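Local coordinates for protein putative aspartyl-tRNA synthetase (Leishmania major, PDB 6OD8) that probably catalyses the ATP-dependent attachment of L-aspartate to tRNA(Asp), as a type 2 class II aminoacyl-tRNA synthetase, at residues Ser274-Leu277 / Tyr278-Val282; Ala455-Phe458 / Tyr459-Glu462. One frame throughout, in Å; residues are numbered along the deposited sequence. Where two conformers were deposited one is given.

Contact 1 (Ser274-Leu277 / Tyr278-Val282). With EDO (1,2-ethanediol), chain G.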
loop_
_atom_site.group_PDB
_atom_site.type_symbol
_atom_site.label_atom_id
_atom_site.label_comp_id
_atom_site.label_asym_id
_atom_site.label_seq_id
_atom_site.Cartn_x
_atom_site.Cartn_y
_atom_site.Cartn_z
ATOM N N SER A 274 -4.495 5.723 13.856
ATOM C CA SER A 274 -3.239 5.443 13.182
ATOM C C SER A 274 -2.802 4.054 13.610
ATOM O O SER A 274 -3.319 3.531 14.602
ATOM C CB SER A 274 -2.167 6.485 13.541
ATOM O OG SER A 274 -1.505 6.082 14.708
ATOM N N PRO A 275 -1.856 3.439 12.885
ATOM C CA PRO A 275 -1.387 2.110 13.294
ATOM C C PRO A 275 -0.320 2.171 14.385
ATOM O O PRO A 275 0.395 1.195 14.576
ATOM C CB PRO A 275 -0.836 1.529 11.993
ATOM C CG PRO A 275 -0.244 2.745 11.314
ATOM C CD PRO A 275 -1.205 3.883 11.636
ATOM N N GLN A 276 -0.176 3.315 15.069
ATOM C CA GLN A 276 0.909 3.520 16.037
ATOM C C GLN A 276 1.135 2.337 16.974
ATOM O O GLN A 276 2.243 1.820 17.085
ATOM C CB GLN A 276 0.627 4.770 16.881
ATOM C CG GLN A 276 1.673 5.015 17.971
ATOM C CD GLN A 276 3.021 5.357 17.367
ATOM O OE1 GLN A 276 3.099 6.152 16.435
ATOM N NE2 GLN A 276 4.075 4.746 17.873
ATOM N N LEU A 277 0.100 1.919 17.691
ATOM C CA LEU A 277 0.302 0.871 18.687
ATOM C C LEU A 277 0.710 -0.454 18.035
ATOM O O LEU A 277 1.621 -1.131 18.520
ATOM C CB LEU A 277 -0.965 0.687 19.524
ATOM C CG LEU A 277 -1.588 1.919 20.189
ATOM C CD1 LEU A 277 -2.664 1.448 21.167
ATOM C CD2 LEU A 277 -0.548 2.768 20.921
ATOM N N TYR A 278 0.059 -0.829 16.929
ATOM C CA TYR A 278 0.364 -2.107 16.280
ATOM C C TYR A 278 1.767 -2.125 15.686
ATOM O O TYR A 278 2.454 -3.151 15.753
ATOM C CB TYR A 278 -0.676 -2.412 15.197
ATOM C CG TYR A 278 -2.028 -2.656 15.800
ATOM C CD1 TYR A 278 -2.263 -3.790 16.558
ATOM C CD2 TYR A 278 -3.072 -1.747 15.629
ATOM C CE1 TYR A 278 -3.492 -4.013 17.154
ATOM C CE2 TYR A 278 -4.314 -1.978 16.220
ATOM C CZ TYR A 278 -4.507 -3.095 16.974
ATOM O OH TYR A 278 -5.738 -3.309 17.556
ATOM N N LYS A 279 2.204 -1.025 15.061
ATOM C CA LYS A 279 3.535 -1.075 14.468
ATOM C C LYS A 279 4.617 -1.235 15.533
ATOM O O LYS A 279 5.620 -1.911 15.291
ATOM C CB LYS A 279 3.800 0.135 13.565
ATOM C CG LYS A 279 3.911 1.524 14.261
ATOM C CD LYS A 279 4.187 2.596 13.195
ATOM C CE LYS A 279 4.119 3.983 13.828
ATOM N NZ LYS A 279 4.778 5.013 12.972
ATOM N N GLN A 280 4.408 -0.707 16.748
ATOM C CA GLN A 280 5.342 -1.033 17.820
ATOM C C GLN A 280 5.225 -2.494 18.255
ATOM O O GLN A 280 6.236 -3.148 18.547
ATOM C CB GLN A 280 5.096 -0.130 19.032
ATOM C CG GLN A 280 5.269 1.338 18.773
ATOM C CD GLN A 280 5.069 2.121 20.075
ATOM O OE1 GLN A 280 4.092 2.851 20.243
ATOM N NE2 GLN A 280 5.963 1.903 21.021
ATOM N N MET A 281 3.999 -2.997 18.408
ATOM C CA MET A 281 3.832 -4.362 18.883
ATOM C C MET A 281 4.457 -5.369 17.926
ATOM O O MET A 281 4.981 -6.392 18.366
ATOM C CB MET A 281 2.344 -4.666 19.071
ATOM C CG MET A 281 1.704 -3.738 20.133
ATOM S SD MET A 281 -0.121 -3.740 20.111
ATOM C CE MET A 281 -0.296 -5.426 20.646
ATOM N N VAL A 282 4.441 -5.094 16.622
ATOM C CA VAL A 282 4.992 -6.068 15.682
ATOM C C VAL A 282 6.503 -6.179 15.843
ATOM O O VAL A 282 7.074 -7.257 15.676
ATOM C CB VAL A 282 4.588 -5.710 14.240
ATOM C CG1 VAL A 282 5.213 -6.704 13.247
ATOM C CG2 VAL A 282 3.066 -5.761 14.111
HETATM C C1 EDO G . -4.732 1.942 18.103
HETATM O O1 EDO G . -5.017 3.324 17.817
HETATM C C2 EDO G . -3.889 1.347 16.969
HETATM O O2 EDO G . -2.655 2.075 16.770
HETATM O O HOH W 1 4.723 7.220 14.472
#

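Contact 2 (Ala455-Phe458 / Tyr459-Glu462). With EDO (1,2-ethanediol), chain F; EDO (1,2-ethanediol), chain C.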
loop_
_atom_site.group_PDB
_atom_site.type_symbol
_atom_site.label_atom_id
_atom_site.label_comp_id
_atom_site.label_asym_id
_atom_site.label_seq_id
_atom_site.Cartn_x
_atom_site.Cartn_y
_atom_site.Cartn_z
ATOM N N ALA A 455 4.522 18.480 24.969
ATOM C CA ALA A 455 3.901 18.464 23.647
ATOM C C ALA A 455 3.825 17.074 23.004
ATOM O O ALA A 455 3.342 16.954 21.869
ATOM C CB ALA A 455 4.656 19.413 22.708
ATOM N N ARG A 456 4.290 16.029 23.677
ATOM C CA ARG A 456 4.453 14.724 23.056
ATOM C C ARG A 456 3.608 13.667 23.755
ATOM O O ARG A 456 3.308 13.785 24.949
ATOM C CB ARG A 456 5.926 14.285 23.077
ATOM C CG ARG A 456 6.831 15.185 22.262
ATOM C CD ARG A 456 6.233 15.523 20.898
ATOM N NE ARG A 456 7.195 15.247 19.848
ATOM C CZ ARG A 456 7.172 15.768 18.624
ATOM N NH1 ARG A 456 6.233 16.631 18.273
ATOM N NH2 ARG A 456 8.108 15.420 17.757
ATOM N N PRO A 457 3.233 12.604 23.032
ATOM C CA PRO A 457 2.404 11.536 23.602
ATOM C C PRO A 457 3.117 10.761 24.702
ATOM O O PRO A 457 4.335 10.821 24.863
ATOM C CB PRO A 457 2.142 10.622 22.387
ATOM C CG PRO A 457 2.377 11.437 21.214
ATOM C CD PRO A 457 3.438 12.430 21.584
ATOM N N PHE A 458 2.321 9.964 25.427
ATOM C CA PHE A 458 2.811 9.242 26.599
ATOM C C PHE A 458 3.886 8.217 26.240
ATOM O O PHE A 458 4.707 7.867 27.092
ATOM C CB PHE A 458 1.635 8.556 27.335
ATOM C CG PHE A 458 1.007 7.423 26.561
ATOM C CD1 PHE A 458 1.377 6.107 26.813
ATOM C CD2 PHE A 458 0.069 7.674 25.564
ATOM C CE1 PHE A 458 0.825 5.065 26.087
ATOM C CE2 PHE A 458 -0.497 6.631 24.827
ATOM C CZ PHE A 458 -0.119 5.325 25.090
ATOM N N TYR A 459 3.883 7.700 25.010
ATOM C CA TYR A 459 4.858 6.687 24.598
ATOM C C TYR A 459 6.196 7.272 24.118
ATOM O O TYR A 459 7.064 6.512 23.685
ATOM C CB TYR A 459 4.273 5.787 23.501
ATOM C CG TYR A 459 3.576 6.504 22.363
ATOM C CD1 TYR A 459 4.304 7.105 21.334
ATOM C CD2 TYR A 459 2.190 6.578 22.312
ATOM C CE1 TYR A 459 3.671 7.764 20.308
ATOM C CE2 TYR A 459 1.541 7.228 21.261
ATOM C CZ TYR A 459 2.289 7.819 20.279
ATOM O OH TYR A 459 1.689 8.487 19.244
ATOM N N THR A 460 6.394 8.587 24.203
ATOM C CA THR A 460 7.645 9.199 23.749
ATOM C C THR A 460 8.711 9.134 24.845
ATOM O O THR A 460 8.468 9.568 25.976
ATOM C CB THR A 460 7.393 10.653 23.373
ATOM O OG1 THR A 460 6.314 10.702 22.432
ATOM C CG2 THR A 460 8.656 11.275 22.758
ATOM N N MET A 461 9.905 8.630 24.498
ATOM C CA MET A 461 11.011 8.555 25.456
ATOM C C MET A 461 11.535 9.945 25.795
ATOM O O MET A 461 11.814 10.745 24.897
ATOM C CB MET A 461 12.151 7.696 24.893
ATOM C CG MET A 461 13.330 7.475 25.873
ATOM S SD MET A 461 12.953 6.307 27.183
ATOM C CE MET A 461 13.181 4.742 26.282
ATOM N N GLU A 462 11.665 10.234 27.099
ATOM C CA GLU A 462 12.223 11.508 27.549
ATOM C C GLU A 462 13.758 11.503 27.468
ATOM O O GLU A 462 14.404 10.455 27.525
ATOM C CB GLU A 462 11.773 11.803 28.990
ATOM C CG GLU A 462 10.278 12.128 29.102
ATOM C CD GLU A 462 9.706 11.889 30.498
ATOM O OE1 GLU A 462 10.488 11.620 31.440
ATOM O OE2 GLU A 462 8.465 11.968 30.652
HETATM C C1 EDO F . 11.887 8.121 31.519
HETATM O O1 EDO F . 12.213 9.513 31.706
HETATM C C2 EDO F . 11.678 7.831 30.027
HETATM O O2 EDO F . 10.694 8.721 29.480
HETATM C C1 EDO C . 7.634 10.239 33.966
HETATM O O1 EDO C . 7.406 10.089 32.556
HETATM C C2 EDO C . 9.131 10.375 34.243
HETATM O O2 EDO C . 9.548 11.738 34.082
#

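Contact 1 (Ser274-Leu277 / Tyr278-Val282)
Gln276 reaches two side chains one helical turn on, Lys279 and Gln280, by bending forward along its own helix. With CG anti to the backbone N (chi1 177°), CG comes within 4.0 Å of Gln280 OE1, and the bend at the next bond turns the amide in between the two partners. At its tip the branches part. OE1 lies 3.5 Å from Lys279 CE and accepts from a water at 2.8 Å, and the same water accepts from Lys279 NZ at 2.7 Å; NZ also forms a salt bridge with Asp315. NE2 donates to Gln280 OE1 at 3.0 Å, nearly straight at 170°, but arrives from above the Gln280 carbonyl plane. Tyr512 OH holds that same oxygen.

This is the first turn of helix 276-283 in the class II catalytic domain, opened by an ST turn in which Ser274 OG accepts from Gln276 N at 3.1 Å, with Pro275 at the N-cap. Lys279 N bonds to Pro275 O at 2.9 Å. A glycol, probably from the crystallisation liquor, accepts the Leu277 N-H on O2 and donates a hydrogen bond from the same oxygen to Ser274 O, while its C2 lies 3.4 Å from Tyr278 CE2.

Contact 2 (Ala455-Phe458 / Tyr459-Glu462)
Contact 2 is a type I beta turn, Pro457 to Thr460, on the surface loop that joins strands 445-449 and 472-477 of the catalytic domain, with the ring of Tyr459 packed against both Pro457 and Phe458. The turn is closed by Thr460 N, which donates to Pro457 O at 3.1 Å with an N-H...O angle of 161°, from well above the carbonyl plane. Thr460 CB also faces this oxygen, and Thr460 OG1 rests against the proline ring, 3.5 Å from Pro457 CD. The carbonyl is gripped from outside as well, by Arg498 NE.

Pro457 lays its ring over one face of Tyr459: CB sits 3.7 Å from the ring centroid, a CH-pi contact displaced toward the phenol end, where CB is 3.5 Å from CZ. The edge of Tyr459 is directed at the face of Phe458 in a T-shaped pair, with centroids 5.2 Å apart and planes at 74°; Phe458 CE2 and Tyr459 CD2 come to 3.7 Å. In both aromatics CG lies between the backbone N and the carbonyl carbon, which lets neighbouring rings on the turn meet edge to face.

Beyond the turn, Glu462 holds two glycols, probably from the crystallisation liquor: its N donates to O2 of one at 3.0 Å, and OE1 accepts from O1 of that molecule at 2.7 Å and from the second glycol, while OE2 pairs with Arg498. Arg456 leaves the turn in the other direction to a salt bridge with Asp474 on strand 472-477. Helix 492-501 packs against Phe458 and Tyr459 through Leu495, Tyr512 of helix 510-514 touches both rings, and Thr460 leans on Ala486 of strand 480-487.

How the contacts relate
Contacts 1 and 2, far apart in sequence, have centres about 15 Å apart and touch directly. Gln276 CG lies 3.7 Å from Tyr459 CZ, on the face of that ring opposite to Pro457, so the phenol is sandwiched between the helix start and its own turn; Gln280 OE1 is 4.3 Å from Tyr459 CG. Tyr512 joins them a second way: it packs on Leu277 and Met281 in contact 1 and on Phe458 and Tyr459 in contact 2. Both lie in the class II catalytic domain and reach the second subunit, contact 1 through Tyr278, Met281 and Val282, contact 2 through Met461 and Glu462. Each also holds glycol.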